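Local coordinates for protein N-acetylneuraminate lyase (Fusobacterium nucleatum subsp. nucleatum ATCC 25586, PDB 5ZKA) that belongs to the dihydrodipicolinate synthetase family of lyases, enzymes built on a closed barrel of eight parallel strands of the TIM-barrel type, at residues K105-V110 and T133-I138; Y140-L145 and K168-D173. All blocks are in the same frame, centred on the assembly; numbering follows the deposited sequence.

Interactions 1 and 2 follow one another along the chain, and their centres lie about 16 Å apart in the same eight-stranded parallel barrel. Interaction 1 joins strand 107-109 to strand 137-140 after the intervening helix 119-133; interaction 2 joins the end of strand 137-140 and its loop to the end of strand 164-169. Strand 137-140 is therefore the shared element, paired on one edge with 107-109 and on the other with 164-169. Two tyrosine hydroxyls tie the contacts together: Tyr47 bonds to Ser108 and Tyr140, Tyr126 to the backbone of Ala109 and Tyr140. Successive barrel strands are thus coupled by side chains as well as by sheet hydrogen bonds.

Interaction 1: K105-V110 and T133-I138; sequences KCLSAV and TGNYMI
Leu107 and Met137 sit side by side on the helix-facing surface of two parallel barrel strands, while Ser108 and Ile138 are paired on the opposite surface. From Leu107, CD1 reaches Thr133 tip to tip, 3.6 Å from OG1, and the Leu107 isobutyl group also crosses Asn135 obliquely, with CD1 3.8 Å from the Asn135 CB. Met137 starts with CG anti to its backbone N (chi1 170°), then folds at chi2 and chi3; the bends carry SD forward and over the neighbouring strand, 3.7 Å from Ala109 N and close to Ser108 CA and Ala109 CB. Helix 119-133 covers this surface through Ile129, which meets both Leu107 and Met137. On the other surface Cys106 SG rests 3.7 Å from Ile138 CG1, and Ile165 of the next strand touches both residues. The strands are joined by three backbone bonds: Leu107 N to Tyr136 O (2.7 Å), Ile138 N to Leu107 O (2.8 Å) and the longer Ala109 N to Ile138 O (3.3 Å). Just before the strand, Thr133 OG1 accepts from Asn135 N in an ST turn and also bonds to Ile129 O. Asn135 OD1 accepts from Tyr136 N at 2.7 Å but also closely approaches Lys105 O, another acceptor, probably slightly unfavourably; ND2 turns to Thr100 OG1 of helix 89-102 and to Tyr104 O just after it. Apolar side chains thus pack on the helix side and mix with hydroxyls on the other, where buried Ser108 OG meets Tyr47 OH, consistent with a mostly buried contact whose exposed end holds Lys105 and Tyr136.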
loop_
_atom_site.group_PDB
_atom_site.type_symbol
_atom_site.label_atom_id
_atom_site.label_comp_id
_atom_site.label_asym_id
_atom_site.label_seq_id
_atom_site.Cartn_x
_atom_site.Cartn_y
_atom_site.Cartn_z
ATOM N N LYS B 105 15.495 -5.424 26.158
ATOM C CA LYS B 105 14.723 -6.657 26.179
ATOM C C LYS B 105 14.174 -7.021 24.809
ATOM O O LYS B 105 13.334 -7.921 24.706
ATOM C CB LYS B 105 13.581 -6.553 27.196
ATOM C CG LYS B 105 14.041 -6.285 28.634
ATOM C CD LYS B 105 14.846 -7.440 29.204
ATOM C CE LYS B 105 15.326 -7.124 30.624
ATOM N NZ LYS B 105 16.531 -7.920 30.984
ATOM N N CYS B 106 14.639 -6.357 23.750
ATOM C CA CYS B 106 14.201 -6.696 22.404
ATOM C C CYS B 106 15.222 -6.155 21.418
ATOM O O CYS B 106 15.645 -5.002 21.535
ATOM C CB CYS B 106 12.815 -6.125 22.099
ATOM S SG CYS B 106 12.132 -6.774 20.542
ATOM N N LEU B 107 15.629 -6.995 20.478
ATOM C CA LEU B 107 16.568 -6.617 19.434
ATOM C C LEU B 107 15.834 -6.503 18.115
ATOM O O LEU B 107 14.723 -7.008 17.943
ATOM C CB LEU B 107 17.691 -7.650 19.286
ATOM C CG LEU B 107 18.395 -8.043 20.581
ATOM C CD1 LEU B 107 19.440 -9.111 20.323
ATOM C CD2 LEU B 107 19.039 -6.805 21.174
ATOM N N SER B 108 16.482 -5.834 17.175
ATOM C CA SER B 108 16.080 -5.909 15.786
ATOM C C SER B 108 17.347 -5.952 14.954
ATOM O O SER B 108 18.437 -5.606 15.427
ATOM C CB SER B 108 15.189 -4.731 15.370
ATOM O OG SER B 108 15.929 -3.528 15.384
ATOM N N ALA B 109 17.209 -6.419 13.718
ATOM C CA ALA B 109 18.379 -6.500 12.857
ATOM C C ALA B 109 17.941 -6.507 11.406
ATOM O O ALA B 109 16.897 -7.068 11.063
ATOM C CB ALA B 109 19.214 -7.750 13.149
ATOM N N VAL B 110 18.751 -5.870 10.574
ATOM C CA VAL B 110 18.724 -6.045 9.133
ATOM C C VAL B 110 20.096 -6.575 8.735
ATOM O O VAL B 110 21.101 -6.240 9.372
ATOM C CB VAL B 110 18.376 -4.720 8.420
ATOM C CG1 VAL B 110 19.422 -3.660 8.692
ATOM C CG2 VAL B 110 18.180 -4.942 6.936
ATOM N N THR B 133 22.555 -14.396 22.038
ATOM C CA THR B 133 22.209 -13.368 23.015
ATOM C C THR B 133 21.121 -13.802 23.988
ATOM O O THR B 133 21.039 -13.243 25.085
ATOM C CB THR B 133 21.744 -12.073 22.329
ATOM O OG1 THR B 133 20.496 -12.298 21.653
ATOM C CG2 THR B 133 22.782 -11.560 21.331
ATOM N N GLY B 134 20.288 -14.770 23.618
ATOM C CA GLY B 134 19.151 -15.125 24.448
ATOM C C GLY B 134 18.013 -14.126 24.443
ATOM O O GLY B 134 17.052 -14.300 25.205
ATOM N N ASN B 135 18.082 -13.100 23.604
ATOM C CA ASN B 135 17.107 -12.019 23.549
ATOM C C ASN B 135 16.092 -12.262 22.438
ATOM O O ASN B 135 16.242 -13.158 21.610
ATOM C CB ASN B 135 17.820 -10.683 23.321
ATOM C CG ASN B 135 17.141 -9.533 24.019
ATOM O OD1 ASN B 135 15.919 -9.514 24.177
ATOM N ND2 ASN B 135 17.940 -8.563 24.465
ATOM N N TYR B 136 15.053 -11.431 22.429
ATOM C CA TYR B 136 14.006 -11.455 21.415
ATOM C C TYR B 136 14.411 -10.609 20.213
ATOM O O TYR B 136 15.243 -9.705 20.309
ATOM C CB TYR B 136 12.686 -10.945 21.989
ATOM C CG TYR B 136 12.278 -11.699 23.237
ATOM C CD1 TYR B 136 11.462 -12.821 23.160
ATOM C CD2 TYR B 136 12.739 -11.307 24.490
ATOM C CE1 TYR B 136 11.106 -13.523 24.302
ATOM C CE2 TYR B 136 12.389 -12.003 25.631
ATOM C CZ TYR B 136 11.573 -13.106 25.530
ATOM O OH TYR B 136 11.227 -13.798 26.669
ATOM N N MET B 137 13.782 -10.895 19.074
ATOM C CA MET B 137 14.230 -10.346 17.804
ATOM C C MET B 137 13.055 -9.891 16.950
ATOM O O MET B 137 12.075 -10.626 16.793
ATOM C CB MET B 137 15.059 -11.387 17.038
ATOM C CG MET B 137 15.380 -11.008 15.600
ATOM S SD MET B 137 16.551 -9.648 15.453
ATOM C CE MET B 137 18.026 -10.450 16.075
ATOM N N ILE B 138 13.178 -8.682 16.396
ATOM C CA ILE B 138 12.297 -8.151 15.354
ATOM C C ILE B 138 13.058 -8.203 14.031
ATOM O O ILE B 138 14.147 -7.630 13.914
ATOM C CB ILE B 138 11.849 -6.714 15.673
ATOM C CG1 ILE B 138 11.031 -6.663 16.969
ATOM C CG2 ILE B 138 11.062 -6.104 14.486
ATOM C CD1 ILE B 138 9.761 -7.416 16.906
#

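Interaction 2: Y140-L145 and K168-D173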
loop_
_atom_site.group_PDB
_atom_site.type_symbol
_atom_site.label_atom_id
_atom_site.label_comp_id
_atom_site.label_asym_id
_atom_site.label_seq_id
_atom_site.Cartn_x
_atom_site.Cartn_y
_atom_site.Cartn_z
ATOM N N TYR B 140 13.368 -7.560 9.768
ATOM C CA TYR B 140 12.931 -6.626 8.740
ATOM C C TYR B 140 12.259 -7.407 7.619
ATOM O O TYR B 140 12.710 -8.499 7.263
ATOM C CB TYR B 140 14.105 -5.827 8.169
ATOM C CG TYR B 140 14.488 -4.599 8.968
ATOM C CD1 TYR B 140 14.684 -4.680 10.340
ATOM C CD2 TYR B 140 14.698 -3.370 8.346
ATOM C CE1 TYR B 140 15.047 -3.574 11.076
ATOM C CE2 TYR B 140 15.065 -2.253 9.078
ATOM C CZ TYR B 140 15.238 -2.364 10.448
ATOM O OH TYR B 140 15.605 -1.274 11.207
ATOM N N SER B 141 11.189 -6.831 7.053
ATOM C CA SER B 141 10.512 -7.466 5.924
ATOM C C SER B 141 11.406 -7.534 4.691
ATOM O O SER B 141 11.335 -8.505 3.930
ATOM C CB SER B 141 9.215 -6.720 5.604
ATOM O OG SER B 141 9.496 -5.393 5.166
ATOM N N ILE B 142 12.237 -6.522 4.467
ATOM C CA ILE B 142 13.302 -6.591 3.476
ATOM C C ILE B 142 14.621 -6.774 4.227
ATOM O O ILE B 142 15.114 -5.823 4.854
ATOM C CB ILE B 142 13.340 -5.348 2.579
ATOM C CG1 ILE B 142 11.925 -4.920 2.193
ATOM C CG2 ILE B 142 14.144 -5.650 1.336
ATOM C CD1 ILE B 142 11.887 -3.775 1.190
ATOM N N PRO B 143 15.227 -7.965 4.190
ATOM C CA PRO B 143 16.392 -8.245 5.048
ATOM C C PRO B 143 17.667 -7.508 4.654
ATOM O O PRO B 143 18.674 -7.643 5.359
ATOM C CB PRO B 143 16.571 -9.767 4.907
ATOM C CG PRO B 143 15.272 -10.268 4.356
ATOM C CD PRO B 143 14.760 -9.167 3.485
ATOM N N PHE B 144 17.674 -6.762 3.551
ATOM C CA PHE B 144 18.758 -5.837 3.240
ATOM C C PHE B 144 18.207 -4.766 2.308
ATOM O O PHE B 144 17.032 -4.794 1.930
ATOM C CB PHE B 144 19.989 -6.545 2.648
ATOM C CG PHE B 144 19.683 -7.577 1.585
ATOM C CD1 PHE B 144 19.105 -8.797 1.911
ATOM C CD2 PHE B 144 20.026 -7.340 0.262
ATOM C CE1 PHE B 144 18.843 -9.744 0.933
ATOM C CE2 PHE B 144 19.772 -8.286 -0.718
ATOM C CZ PHE B 144 19.180 -9.488 -0.382
ATOM N N LEU B 145 19.058 -3.812 1.936
ATOM C CA LEU B 145 18.565 -2.630 1.242
ATOM C C LEU B 145 18.117 -2.954 -0.180
ATOM O O LEU B 145 16.922 -2.887 -0.487
ATOM C CB LEU B 145 19.633 -1.528 1.233
ATOM C CG LEU B 145 19.174 -0.087 0.953
ATOM C CD1 LEU B 145 19.020 0.205 -0.548
ATOM C CD2 LEU B 145 17.884 0.227 1.700
ATOM N N LYS B 168 9.459 -5.592 11.329
ATOM C CA LYS B 168 9.321 -4.207 10.884
ATOM C C LYS B 168 9.081 -4.214 9.379
ATOM O O LYS B 168 9.933 -4.679 8.612
ATOM C CB LYS B 168 10.571 -3.391 11.227
ATOM C CG LYS B 168 10.531 -1.919 10.799
ATOM C CD LYS B 168 11.904 -1.271 11.057
ATOM C CE LYS B 168 11.900 0.223 10.805
ATOM N NZ LYS B 168 13.287 0.761 10.826
ATOM N N PHE B 169 7.913 -3.718 8.963
ATOM C CA PHE B 169 7.485 -3.752 7.568
ATOM C C PHE B 169 7.908 -2.444 6.913
ATOM O O PHE B 169 7.366 -1.382 7.237
ATOM C CB PHE B 169 5.973 -3.943 7.490
ATOM C CG PHE B 169 5.536 -4.942 6.466
ATOM C CD1 PHE B 169 5.103 -4.526 5.224
ATOM C CD2 PHE B 169 5.532 -6.295 6.761
ATOM C CE1 PHE B 169 4.694 -5.448 4.279
ATOM C CE2 PHE B 169 5.125 -7.219 5.823
ATOM C CZ PHE B 169 4.704 -6.799 4.587
ATOM N N THR B 170 8.872 -2.507 5.992
ATOM C CA THR B 170 9.479 -1.289 5.473
ATOM C C THR B 170 9.049 -0.902 4.065
ATOM O O THR B 170 9.324 0.232 3.648
ATOM C CB THR B 170 11.004 -1.408 5.485
ATOM O OG1 THR B 170 11.401 -2.441 4.582
ATOM C CG2 THR B 170 11.491 -1.741 6.892
ATOM N N ALA B 171 8.433 -1.805 3.312
ATOM C CA ALA B 171 7.945 -1.498 1.971
ATOM C C ALA B 171 6.436 -1.683 1.957
ATOM O O ALA B 171 5.924 -2.681 2.479
ATOM C CB ALA B 171 8.598 -2.389 0.913
ATOM N N GLY B 172 5.729 -0.729 1.362
ATOM C CA GLY B 172 4.283 -0.734 1.452
ATOM C C GLY B 172 3.600 -1.641 0.450
ATOM O O GLY B 172 2.923 -1.164 -0.464
ATOM N N ASP B 173 3.781 -2.954 0.597
ATOM C CA ASP B 173 2.977 -3.932 -0.140
ATOM C C ASP B 173 1.818 -4.301 0.779
ATOM O O ASP B 173 1.976 -5.100 1.707
ATOM C CB ASP B 173 3.819 -5.145 -0.527
ATOM C CG ASP B 173 3.020 -6.215 -1.262
ATOM O OD1 ASP B 173 1.771 -6.126 -1.323
ATOM O OD2 ASP B 173 3.649 -7.157 -1.790
#
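The Tyr140 and Lys168 side chains run alongside each other in the same direction, from neighbouring parallel strands. All four lysine torsions are near 180°, and the straight chain lays CD over one face of the Tyr140 ring, toward the CZ rim and 3.9 Å from the ring centroid, in a CH-pi contact. NZ continues past the ring and donates to Tyr140 OH at 3.1 Å; that hydroxyl has a second partner in Tyr47 OH. Along the backbone, Ser141 N donates to Lys168 O (2.9 Å), while Tyr140 N bonds to Tyr126 OH. Ser141 OG has two partners: a nearly straight bond accepted from Thr170 N (3.1 Å, 169° at the hydrogen) ties the two loops together, and the bond to Asn149 OD1 stays within the loop after strand 137-140. Ser141 CB lies over one face of the Phe169 ring, 4.2 Å from the centroid. Farther out, Ile142 CD1 packs on Ala171 CB at 3.6 Å, and Ile142 CG1 lies 3.5 Å from Thr170 OG1. Strand ends opening into loops, with polar side chains directed into the barrel mouth, mark the C-terminal rim on which TIM-barrel enzymes carry their active sites.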